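Local structure of 3-polyprenyl-4-hydroxybenzoate decarboxylase and related decarboxylases (Pelotomaculum thermopropionicum, 6H6X) at residues Ala32-Gln37 against Leu44-Val49; Ala133-Ala138 against Pro194-Ala199; Asp209-Ala214 against Gln220-Val225. The protein is a prenylated-FMN-dependent decarboxylase of the UbiD family, HmfF, which probably acts on furan-2,5-dicarboxylate and in reverse carboxylates 2-furoic acid. The protein carries 8 engineered substitutions. One frame throughout, in Å; residues are numbered along the deposited sequence.

Contact 1. Residues Ala32-Gln37 against Leu44-Val49; sequences AALGKQ and LLFERV
Leu34 of the helix meets the ring of Phe46 on the strand, and the two side chains slant across each other. CB of Leu34 lies in the plane of the ring at its far edge, 3.9 Å from Phe46 CZ. Leu34 CD1 reaches Phe46 CE1, also at 3.9 Å, from an oblique direction. Phe46 turns CG opposite its own carbonyl carbon, beside the N (chi1 -63°), which sends the CZ end of the ring to the helix. Gly35 takes part through its backbone: its N lies near the ring plane at the same edge, 4.4 Å from Phe46 CZ. Leu44, two residues before Phe46, also points at the helix and sends its methyl CD1 against the backbone, 3.6 Å from Leu34 O and 4.0 Å from Gly35 CA. An extended chi2 of 175° carries that methyl forward. The contact is wholly apolar in its side chains and small, 145 Å² in all. The axes of 32-37 and 44-46 run nearly antiparallel, at 158° and 9.9 Å at closest approach. Helix 30-38 is the helix of the beta-alpha-beta unit 18-21, 30-38, 43-46. Val25 packs on both Leu34 and Phe46, strands 18-21 and 56-58 flank strand 43-46, and Ile441 and Leu443 of the second subunit pack on Leu34 and Leu44.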
ATOM      1  N   ALA B  32       8.492  -9.856  21.027  1.00 41.23           N
ATOM      2  CA  ALA B  32       7.421  -9.517  20.086  1.00 42.09           C
ATOM      3  C   ALA B  32       7.679  -8.173  19.462  1.00 46.23           C
ATOM      4  O   ALA B  32       7.469  -7.977  18.261  1.00 46.75           O
ATOM      5  CB  ALA B  32       6.079  -9.520  20.813  1.00 41.76           C
ATOM      6  N   ALA B  33       8.137  -7.228  20.286  1.00 48.04           N
ATOM      7  CA  ALA B  33       8.442  -5.896  19.821  1.00 44.48           C
ATOM      8  C   ALA B  33       9.551  -5.851  18.826  1.00 47.83           C
ATOM      9  O   ALA B  33       9.460  -5.176  17.794  1.00 52.32           O
ATOM     10  CB  ALA B  33       8.753  -5.009  21.009  1.00 53.63           C
ATOM     11  N   LEU B  34      10.631  -6.577  19.084  1.00 51.92           N
ATOM     12  CA  LEU B  34      11.692  -6.642  18.083  1.00 42.77           C
ATOM     13  C   LEU B  34      11.249  -7.430  16.887  1.00 41.41           C
ATOM     14  O   LEU B  34      11.559  -7.082  15.735  1.00 42.39           O
ATOM     15  CB  LEU B  34      12.921  -7.260  18.722  1.00 56.27           C
ATOM     16  CG  LEU B  34      13.519  -6.333  19.781  1.00 58.71           C
ATOM     17  CD1 LEU B  34      14.327  -7.085  20.839  1.00 60.72           C
ATOM     18  CD2 LEU B  34      14.357  -5.318  19.020  1.00 61.53           C
ATOM     19  N   GLY B  35      10.519  -8.521  17.118  1.00 43.75           N
ATOM     20  CA  GLY B  35       9.987  -9.314  15.998  1.00 44.86           C
ATOM     21  C   GLY B  35       9.087  -8.555  15.028  1.00 38.07           C
ATOM     22  O   GLY B  35       9.135  -8.808  13.785  1.00 40.39           O
ATOM     23  N   LYS B  36       8.296  -7.619  15.564  1.00 42.29           N
ATOM     24  CA  LYS B  36       7.424  -6.777  14.731  1.00 50.70           C
ATOM     25  C   LYS B  36       8.212  -5.866  13.789  1.00 49.56           C
ATOM     26  O   LYS B  36       7.794  -5.597  12.671  1.00 52.10           O
ATOM     27  CB  LYS B  36       6.414  -5.967  15.568  1.00 50.98           C
ATOM     28  N   GLN B  37       9.367  -5.404  14.224  1.00 53.32           N
ATOM     29  CA  GLN B  37      10.191  -4.541  13.352  1.00 53.96           C
ATOM     30  C   GLN B  37      10.883  -5.328  12.268  1.00 46.21           C
ATOM     31  O   GLN B  37      11.324  -4.748  11.313  1.00 47.81           O
ATOM     32  CB  GLN B  37      11.218  -3.754  14.155  1.00 51.30           C
ATOM     33  CG  GLN B  37      10.575  -2.801  15.156  1.00 55.03           C
ATOM     34  CD  GLN B  37      11.552  -2.208  16.131  1.00 49.99           C
ATOM     35  OE1 GLN B  37      12.605  -1.780  15.732  1.00 48.63           O
ATOM     36  NE2 GLN B  37      11.166  -2.110  17.388  1.00 53.68           N
ATOM     37  N   LEU B  44      14.337 -13.667  12.961  1.00 44.61           N
ATOM     38  CA  LEU B  44      15.217 -13.328  14.035  1.00 49.16           C
ATOM     39  C   LEU B  44      15.406 -14.511  14.986  1.00 55.35           C
ATOM     40  O   LEU B  44      14.427 -15.124  15.469  1.00 45.60           O
ATOM     41  CB  LEU B  44      14.662 -12.163  14.832  1.00 47.85           C
ATOM     42  CG  LEU B  44      14.516 -10.815  14.181  1.00 51.22           C
ATOM     43  CD1 LEU B  44      13.823  -9.880  15.173  1.00 52.86           C
ATOM     44  CD2 LEU B  44      15.869 -10.267  13.812  1.00 55.68           C
ATOM     45  N   LEU B  45      16.674 -14.782  15.289  1.00 56.42           N
ATOM     46  CA  LEU B  45      17.070 -15.789  16.254  1.00 53.94           C
ATOM     47  C   LEU B  45      17.636 -15.090  17.492  1.00 51.74           C
ATOM     48  O   LEU B  45      18.699 -14.499  17.441  1.00 50.85           O
ATOM     49  CB  LEU B  45      18.095 -16.718  15.591  1.00 55.40           C
ATOM     50  CG  LEU B  45      18.773 -17.775  16.455  1.00 58.55           C
ATOM     51  CD1 LEU B  45      17.832 -18.673  17.210  1.00 62.89           C
ATOM     52  CD2 LEU B  45      19.616 -18.636  15.516  1.00 65.32           C
ATOM     53  N   PHE B  46      16.909 -15.155  18.601  1.00 48.96           N
ATOM     54  CA  PHE B  46      17.301 -14.544  19.843  1.00 51.91           C
ATOM     55  C   PHE B  46      18.194 -15.469  20.682  1.00 60.89           C
ATOM     56  O   PHE B  46      17.672 -16.349  21.423  1.00 50.46           O
ATOM     57  CB  PHE B  46      16.075 -14.137  20.653  1.00 53.58           C
ATOM     58  CG  PHE B  46      15.221 -13.084  19.969  1.00 66.57           C
ATOM     59  CD1 PHE B  46      15.510 -11.728  20.103  1.00 62.86           C
ATOM     60  CD2 PHE B  46      14.105 -13.448  19.214  1.00 57.75           C
ATOM     61  CE1 PHE B  46      14.718 -10.759  19.488  1.00 64.74           C
ATOM     62  CE2 PHE B  46      13.308 -12.486  18.608  1.00 59.63           C
ATOM     63  CZ  PHE B  46      13.606 -11.138  18.749  1.00 66.57           C
ATOM     64  N   GLU B  47      19.518 -15.239  20.601  1.00 61.95           N
ATOM     65  CA  GLU B  47      20.525 -16.122  21.222  1.00 60.24           C
ATOM     66  C   GLU B  47      20.613 -16.034  22.720  1.00 57.93           C
ATOM     67  O   GLU B  47      21.134 -16.955  23.332  1.00 73.02           O
ATOM     68  CB  GLU B  47      21.916 -15.914  20.628  1.00 64.72           C
ATOM     69  CG  GLU B  47      21.979 -16.135  19.124  1.00 71.24           C
ATOM     70  CD  GLU B  47      23.387 -16.416  18.594  1.00 79.44           C
ATOM     71  OE1 GLU B  47      24.260 -15.519  18.660  1.00 81.94           O
ATOM     72  OE2 GLU B  47      23.602 -17.536  18.040  1.00 93.92           O
ATOM     73  N   ARG B  48      20.071 -14.981  23.321  1.00 62.59           N
ATOM     74  CA  ARG B  48      20.067 -14.837  24.771  1.00 65.34           C
ATOM     75  C   ARG B  48      18.744 -14.291  25.238  1.00 62.55           C
ATOM     76  O   ARG B  48      18.440 -13.110  25.031  1.00 79.31           O
ATOM     77  CB  ARG B  48      21.208 -13.909  25.227  1.00 70.63           C
ATOM     78  N   VAL B  49      17.967 -15.147  25.883  1.00 57.45           N
ATOM     79  CA  VAL B  49      16.682 -14.784  26.402  1.00 64.52           C
ATOM     80  C   VAL B  49      16.775 -14.852  27.905  1.00 71.25           C
ATOM     81  O   VAL B  49      17.152 -15.867  28.471  1.00 76.61           O
ATOM     82  CB  VAL B  49      15.560 -15.706  25.854  1.00 62.43           C
ATOM     83  CG1 VAL B  49      14.227 -15.378  26.495  1.00 54.25           C
ATOM     84  CG2 VAL B  49      15.490 -15.580  24.332  1.00 60.16           C
TER

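Contact 2. Residues Ala133-Ala138 against Pro194-Ala199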
ATOM      1  N   ALA B 133       3.144 -21.670  18.305  1.00 35.56           N
ATOM      2  CA  ALA B 133       3.633 -22.349  17.116  1.00 35.83           C
ATOM      3  C   ALA B 133       3.673 -23.871  17.193  1.00 35.17           C
ATOM      4  O   ALA B 133       4.443 -24.516  16.487  1.00 44.99           O
ATOM      5  CB  ALA B 133       4.992 -21.812  16.746  1.00 33.27           C
ATOM      6  N   ALA B 134       2.830 -24.438  18.016  1.00 34.49           N
ATOM      7  CA  ALA B 134       2.812 -25.861  18.241  1.00 37.63           C
ATOM      8  C   ALA B 134       1.776 -26.460  17.338  1.00 36.93           C
ATOM      9  O   ALA B 134       0.634 -26.022  17.348  1.00 40.72           O
ATOM     10  CB  ALA B 134       2.446 -26.194  19.678  1.00 38.31           C
ATOM     11  N   ILE B 135       2.172 -27.478  16.571  1.00 36.49           N
ATOM     12  CA  ILE B 135       1.200 -28.323  15.907  1.00 36.02           C
ATOM     13  C   ILE B 135       0.646 -29.332  16.912  1.00 36.55           C
ATOM     14  O   ILE B 135       1.384 -29.911  17.688  1.00 37.52           O
ATOM     15  CB  ILE B 135       1.737 -28.991  14.636  1.00 37.46           C
ATOM     16  CG1 ILE B 135       2.848 -30.016  14.913  1.00 39.86           C
ATOM     17  CG2 ILE B 135       2.207 -27.935  13.665  1.00 35.02           C
ATOM     18  CD1 ILE B 135       3.260 -30.797  13.655  1.00 43.23           C
ATOM     19  N   LEU B 136      -0.665 -29.497  16.923  1.00 37.75           N
ATOM     20  CA  LEU B 136      -1.360 -30.358  17.859  1.00 40.55           C
ATOM     21  C   LEU B 136      -1.834 -31.588  17.075  1.00 41.60           C
ATOM     22  O   LEU B 136      -2.669 -31.459  16.195  1.00 41.06           O
ATOM     23  CB  LEU B 136      -2.558 -29.646  18.459  1.00 42.91           C
ATOM     24  CG  LEU B 136      -3.217 -30.342  19.657  1.00 45.43           C
ATOM     25  CD1 LEU B 136      -3.917 -29.309  20.528  1.00 47.97           C
ATOM     26  CD2 LEU B 136      -4.171 -31.440  19.241  1.00 49.31           C
ATOM     27  N   ILE B 137      -1.273 -32.756  17.389  1.00 39.76           N
ATOM     28  CA  ILE B 137      -1.587 -34.003  16.718  1.00 40.62           C
ATOM     29  C   ILE B 137      -2.510 -34.804  17.650  1.00 42.12           C
ATOM     30  O   ILE B 137      -2.211 -34.988  18.816  1.00 42.11           O
ATOM     31  CB  ILE B 137      -0.297 -34.771  16.411  1.00 36.91           C
ATOM     32  CG1 ILE B 137       0.586 -33.944  15.523  1.00 33.23           C
ATOM     33  CG2 ILE B 137      -0.580 -36.105  15.725  1.00 40.46           C
ATOM     34  CD1 ILE B 137       2.057 -34.225  15.715  1.00 37.44           C
ATOM     35  N   ALA B 138      -3.632 -35.256  17.120  1.00 47.08           N
ATOM     36  CA  ALA B 138      -4.561 -36.113  17.870  1.00 54.30           C
ATOM     37  C   ALA B 138      -5.265 -37.143  16.964  1.00 52.58           C
ATOM     38  O   ALA B 138      -5.272 -37.020  15.716  1.00 61.34           O
ATOM     39  CB  ALA B 138      -5.572 -35.255  18.585  1.00 52.86           C
ATOM     40  N   PRO B 194       8.659 -25.258   7.921  1.00 38.45           N
ATOM     41  CA  PRO B 194       7.469 -24.529   7.478  1.00 39.44           C
ATOM     42  C   PRO B 194       6.456 -25.274   6.628  1.00 40.15           C
ATOM     43  O   PRO B 194       5.257 -24.938   6.671  1.00 34.92           O
ATOM     44  CB  PRO B 194       8.046 -23.372   6.665  1.00 39.38           C
ATOM     45  CG  PRO B 194       9.397 -23.123   7.297  1.00 42.29           C
ATOM     46  CD  PRO B 194       9.902 -24.490   7.661  1.00 37.52           C
ATOM     47  N   ALA B 195       6.889 -26.257   5.850  1.00 39.48           N
ATOM     48  CA  ALA B 195       5.938 -27.061   5.079  1.00 39.06           C
ATOM     49  C   ALA B 195       5.013 -27.804   5.974  1.00 41.33           C
ATOM     50  O   ALA B 195       3.847 -28.030   5.618  1.00 41.24           O
ATOM     51  CB  ALA B 195       6.651 -28.048   4.154  1.00 42.43           C
ATOM     52  N   VAL B 196       5.506 -28.219   7.137  1.00 37.11           N
ATOM     53  CA  VAL B 196       4.665 -28.952   8.082  1.00 33.83           C
ATOM     54  C   VAL B 196       3.601 -28.030   8.715  1.00 38.63           C
ATOM     55  O   VAL B 196       2.438 -28.443   8.908  1.00 33.72           O
ATOM     56  CB  VAL B 196       5.508 -29.675   9.139  1.00 35.30           C
ATOM     57  CG1 VAL B 196       4.635 -30.436  10.114  1.00 36.52           C
ATOM     58  CG2 VAL B 196       6.543 -30.618   8.467  1.00 36.97           C
ATOM     59  N   LEU B 197       4.003 -26.789   9.007  1.00 35.63           N
ATOM     60  CA  LEU B 197       3.136 -25.763   9.564  1.00 37.02           C
ATOM     61  C   LEU B 197       2.085 -25.388   8.549  1.00 37.47           C
ATOM     62  O   LEU B 197       0.902 -25.301   8.886  1.00 35.85           O
ATOM     63  CB  LEU B 197       3.924 -24.525   9.980  1.00 35.17           C
ATOM     64  CG  LEU B 197       4.911 -24.672  11.123  1.00 36.61           C
ATOM     65  CD1 LEU B 197       5.776 -23.439  11.257  1.00 41.49           C
ATOM     66  CD2 LEU B 197       4.250 -24.951  12.424  1.00 37.58           C
ATOM     67  N   LEU B 198       2.525 -25.207   7.308  1.00 35.37           N
ATOM     68  CA  LEU B 198       1.626 -24.929   6.209  1.00 40.73           C
ATOM     69  C   LEU B 198       0.622 -26.055   6.033  1.00 38.38           C
ATOM     70  O   LEU B 198      -0.582 -25.821   5.980  1.00 39.55           O
ATOM     71  CB  LEU B 198       2.437 -24.640   4.972  1.00 46.46           C
ATOM     72  CG  LEU B 198       1.715 -24.255   3.701  1.00 47.10           C
ATOM     73  CD1 LEU B 198       0.936 -22.986   3.880  1.00 52.81           C
ATOM     74  CD2 LEU B 198       2.784 -24.005   2.648  1.00 52.32           C
ATOM     75  N   ALA B 199       1.079 -27.294   6.083  1.00 43.33           N
ATOM     76  CA  ALA B 199       0.164 -28.444   6.009  1.00 38.49           C
ATOM     77  C   ALA B 199      -0.848 -28.524   7.128  1.00 40.35           C
ATOM     78  O   ALA B 199      -1.959 -29.015   6.903  1.00 39.06           O
ATOM     79  CB  ALA B 199       0.922 -29.741   5.947  1.00 40.99           C
TER
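Ile135 of strand 130-139 packs against Val196 and Leu197 of helix 194-199, a strand-to-helix contact inside the Rift-related, FMN-binding domain of the UbiD fold. The strand belongs to the large antiparallel sheet of that domain, paired with strands 146-157 and 184-190, and the short helix lies over one face of it.

The apolar contacts carry the interface, and Ile135 supplies both of them by spreading its two branches. The longer branch ends in CD1, which touches Val196 CG1 at 3.8 Å; the shorter one, CG2, meets Leu197 CD2 at the same 3.8 Å. In each case the side chains cross at about a right angle and touch methyl to methyl. The spread follows from the torsions of Ile135: chi1 of 67° sets CG1 between the backbone N and the carbonyl carbon, while CG2 lies beside the N. On the helix, the side chain of Val196 sets out toward the strand. Leu197 starts off to the flank; its CG lies beside the N (chi1 -66°), and CD2, the branch not anti to CA, is the one that reaches the strand.

The backbone contributes little across the contact, and each element is held by bonds of its own. Within the helix Leu198 N donates to Pro194 O at 2.8 Å and Ala199 N to Ala195 O at 2.9 Å, while Ile135 pairs with Ala189 of the adjoining strand.

All four touching residues are buried. Ile150, a prenylated-FMN-binding residue, packs on Ile135, and its side chain lies about 4 Å from that of Leu197, so the contact lies behind the cofactor pocket, with Ile150 between. At the start of 133-138, Leu197 CD2 also approaches a main-chain oxygen, lying 4.1 Å from Ala133 O.

Contact 3. Residues Asp209-Ala214 against Gln220-Val225; sequences DELEIA and QPLELV. With K (potassium ion), chain G; MN (manganese (II) ion), chain H.
Leu211 CD1 and Leu224 CD1 meet at 3.9 Å in the close-packed part of the contact, where helix 210-217 lies against strand 223-226 and the residues that lead into it. Leu222 fits beside them: its CD2 touches Ala214 CB at 4.1 Å and Leu211 O at 3.9 Å. The same methyl, Leu222 CD2, lies 4.2 Å from Leu211 CD2, and both Leu222 and Leu224 slant across Leu211. Arg146 and Val148 of strand 146-157 and Val196 of helix 194-199 also border this buried patch. Glu223, between Leu222 and Leu224 in sequence, is exposed, as is Gln220.

Asp209 is the N-cap of the helix, its OD1 accepting from Leu211 N at 2.8 Å from above the carboxylate plane, while OD2 forms a salt bridge with Arg146. Next to it, Glu210 bends at chi2 (95°), which carries its carboxylate to the metals. Glu210 OE2 bridges manganese at 2.3 Å and potassium at 2.6 Å; Asn147 and His169 also bind the manganese. One helical turn thus joins an apolar face to a metal-binding carboxylate, and the anchored, capped helix start probably helps position Glu210 beside the prenylated FMN.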
ATOM      1  N   ASP B 209      -5.301 -36.799   6.912  1.00 65.06           N
ATOM      2  CA  ASP B 209      -4.259 -36.610   7.892  1.00 57.43           C
ATOM      3  C   ASP B 209      -3.323 -35.530   7.352  1.00 51.59           C
ATOM      4  O   ASP B 209      -2.647 -35.695   6.322  1.00 44.39           O
ATOM      5  CB  ASP B 209      -3.554 -37.958   8.114  1.00 61.41           C
ATOM      6  CG  ASP B 209      -2.334 -37.865   9.008  1.00 63.12           C
ATOM      7  OD1 ASP B 209      -2.025 -36.784   9.542  1.00 64.42           O
ATOM      8  OD2 ASP B 209      -1.674 -38.911   9.172  1.00 59.72           O
ATOM      9  N   GLU B 210      -3.289 -34.396   8.049  1.00 42.02           N
ATOM     10  CA  GLU B 210      -2.387 -33.328   7.616  1.00 46.28           C
ATOM     11  C   GLU B 210      -0.915 -33.682   7.651  1.00 39.54           C
ATOM     12  O   GLU B 210      -0.141 -33.081   6.913  1.00 39.72           O
ATOM     13  CB  GLU B 210      -2.649 -32.043   8.371  1.00 48.17           C
ATOM     14  CG  GLU B 210      -4.004 -31.476   7.999  1.00 48.58           C
ATOM     15  CD  GLU B 210      -5.113 -31.881   8.951  1.00 46.56           C
ATOM     16  OE1 GLU B 210      -5.033 -32.922   9.673  1.00 43.53           O
ATOM     17  OE2 GLU B 210      -6.073 -31.091   8.984  1.00 47.40           O
ATOM     18  N   LEU B 211      -0.506 -34.663   8.434  1.00 36.13           N
ATOM     19  CA  LEU B 211       0.932 -35.097   8.370  1.00 38.84           C
ATOM     20  C   LEU B 211       1.273 -35.743   7.009  1.00 39.00           C
ATOM     21  O   LEU B 211       2.377 -35.608   6.513  1.00 41.87           O
ATOM     22  CB  LEU B 211       1.267 -36.053   9.518  1.00 37.73           C
ATOM     23  CG  LEU B 211       1.155 -35.483  10.926  1.00 40.20           C
ATOM     24  CD1 LEU B 211       1.615 -36.530  11.938  1.00 41.55           C
ATOM     25  CD2 LEU B 211       1.964 -34.202  11.121  1.00 39.64           C
ATOM     26  N   GLU B 212       0.290 -36.386   6.399  1.00 47.63           N
ATOM     27  CA  GLU B 212       0.400 -36.951   5.041  1.00 47.72           C
ATOM     28  C   GLU B 212       0.420 -35.893   3.970  1.00 40.85           C
ATOM     29  O   GLU B 212       1.132 -36.019   2.963  1.00 42.83           O
ATOM     30  CB  GLU B 212      -0.729 -37.972   4.800  1.00 48.79           C
ATOM     31  CG  GLU B 212      -0.552 -39.163   5.718  1.00 52.46           C
ATOM     32  CD  GLU B 212      -1.511 -40.319   5.475  1.00 59.67           C
ATOM     33  OE1 GLU B 212      -2.578 -40.150   4.837  1.00 67.70           O
ATOM     34  OE2 GLU B 212      -1.200 -41.419   5.972  1.00 60.60           O
ATOM     35  N   ILE B 213      -0.291 -34.797   4.211  1.00 42.95           N
ATOM     36  CA  ILE B 213      -0.176 -33.643   3.344  1.00 39.86           C
ATOM     37  C   ILE B 213       1.238 -33.065   3.430  1.00 39.33           C
ATOM     38  O   ILE B 213       1.889 -32.788   2.420  1.00 35.03           O
ATOM     39  CB  ILE B 213      -1.264 -32.605   3.665  1.00 44.50           C
ATOM     40  CG1 ILE B 213      -2.651 -33.203   3.387  1.00 44.60           C
ATOM     41  CG2 ILE B 213      -1.092 -31.375   2.783  1.00 45.64           C
ATOM     42  CD1 ILE B 213      -3.786 -32.443   4.039  1.00 48.56           C
ATOM     43  N   ALA B 214       1.749 -32.930   4.642  1.00 41.35           N
ATOM     44  CA  ALA B 214       3.120 -32.443   4.812  1.00 41.16           C
ATOM     45  C   ALA B 214       4.122 -33.335   4.108  1.00 37.55           C
ATOM     46  O   ALA B 214       5.027 -32.847   3.469  1.00 43.30           O
ATOM     47  CB  ALA B 214       3.464 -32.378   6.298  1.00 45.83           C
ATOM     48  N   GLN B 220      11.165 -35.800   0.807  1.00 70.30           N
ATOM     49  CA  GLN B 220      11.031 -37.192   1.273  1.00 70.47           C
ATOM     50  C   GLN B 220       9.870 -37.292   2.293  1.00 61.66           C
ATOM     51  O   GLN B 220       9.590 -36.323   2.978  1.00 52.12           O
ATOM     52  CB  GLN B 220      12.313 -37.663   1.989  1.00 79.80           C
ATOM     53  CG  GLN B 220      13.653 -37.134   1.458  1.00 87.22           C
ATOM     54  CD  GLN B 220      14.098 -37.745   0.128  1.00 96.03           C
ATOM     55  OE1 GLN B 220      15.058 -37.252  -0.481  1.00107.00           O
ATOM     56  NE2 GLN B 220      13.458 -38.849  -0.303  1.00 88.63           N
ATOM     57  N   PRO B 221       9.276 -38.486   2.467  1.00 56.27           N
ATOM     58  CA  PRO B 221       8.279 -38.654   3.510  1.00 57.77           C
ATOM     59  C   PRO B 221       8.724 -38.163   4.896  1.00 57.19           C
ATOM     60  O   PRO B 221       9.871 -38.249   5.262  1.00 54.51           O
ATOM     61  CB  PRO B 221       7.994 -40.168   3.514  1.00 58.10           C
ATOM     62  CG  PRO B 221       8.333 -40.591   2.124  1.00 59.47           C
ATOM     63  CD  PRO B 221       9.502 -39.746   1.729  1.00 58.37           C
ATOM     64  N   LEU B 222       7.776 -37.608   5.627  1.00 55.11           N
ATOM     65  CA  LEU B 222       8.010 -37.077   6.945  1.00 52.71           C
ATOM     66  C   LEU B 222       8.227 -38.248   7.891  1.00 44.98           C
ATOM     67  O   LEU B 222       7.474 -39.224   7.876  1.00 45.76           O
ATOM     68  CB  LEU B 222       6.796 -36.245   7.349  1.00 48.36           C
ATOM     69  CG  LEU B 222       6.812 -35.552   8.671  1.00 49.64           C
ATOM     70  CD1 LEU B 222       7.910 -34.485   8.705  1.00 48.23           C
ATOM     71  CD2 LEU B 222       5.405 -34.964   8.884  1.00 49.87           C
ATOM     72  N   GLU B 223       9.275 -38.153   8.701  1.00 46.15           N
ATOM     73  CA  GLU B 223       9.641 -39.222   9.625  1.00 46.59           C
ATOM     74  C   GLU B 223       9.019 -38.944  10.986  1.00 41.45           C
ATOM     75  O   GLU B 223       9.141 -37.834  11.488  1.00 41.84           O
ATOM     76  CB  GLU B 223      11.166 -39.380   9.672  1.00 53.60           C
ATOM     77  CG  GLU B 223      11.699 -39.842   8.310  1.00 55.62           C
ATOM     78  CD  GLU B 223      13.200 -40.093   8.216  1.00 70.51           C
ATOM     79  OE1 GLU B 223      13.936 -39.955   9.228  1.00 77.74           O
ATOM     80  OE2 GLU B 223      13.659 -40.434   7.089  1.00 68.37           O
ATOM     81  N   LEU B 224       8.284 -39.940  11.517  1.00 37.72           N
ATOM     82  CA  LEU B 224       7.573 -39.859  12.735  1.00 36.94           C
ATOM     83  C   LEU B 224       8.129 -40.839  13.722  1.00 42.13           C
ATOM     84  O   LEU B 224       8.761 -41.827  13.347  1.00 48.88           O
ATOM     85  CB  LEU B 224       6.114 -40.154  12.544  1.00 34.38           C
ATOM     86  CG  LEU B 224       5.383 -39.267  11.576  1.00 39.03           C
ATOM     87  CD1 LEU B 224       3.892 -39.682  11.555  1.00 40.22           C
ATOM     88  CD2 LEU B 224       5.536 -37.802  11.932  1.00 40.47           C
ATOM     89  N   VAL B 225       7.865 -40.559  14.993  1.00 40.35           N
ATOM     90  CA  VAL B 225       8.228 -41.424  16.090  1.00 44.84           C
ATOM     91  C   VAL B 225       7.078 -41.467  17.102  1.00 41.20           C
ATOM     92  O   VAL B 225       6.271 -40.533  17.173  1.00 43.62           O
ATOM     93  CB  VAL B 225       9.574 -40.959  16.690  1.00 50.52           C
ATOM     94  CG1 VAL B 225       9.460 -39.524  17.222  1.00 53.57           C
ATOM     95  CG2 VAL B 225       9.994 -41.898  17.806  1.00 59.43           C
TER
HETATM   96  K     K G 501      -5.941 -28.626   9.882  1.00 51.54           K
HETATM   97 MN    MN H 502      -8.200 -31.692   9.718  1.00 61.91          MN
HETATM   98  O   HOH W   1      -8.632 -29.982   8.101  1.00 49.64           O

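How the contacts relate
All three contacts are buried and join a helix to a strand or its approach through aliphatic side chains, with an aromatic ring added in contact 1. Contact 1 belongs to the N-terminal domain, on the side where the second subunit packs, and stands apart, its centre about 22 Å from that of contact 2 and about 30 Å from that of contact 3. The other two share the Rift-related domain and touch: helices 194-199 and 210-217 follow one another, and Val196 CA lies 4.0 Å from Ala214 CB. Contact 2 is nearest the chain centre and purely apolar, whereas contact 3, farther out, has a metal-binding carboxylate and a capped start on its helix.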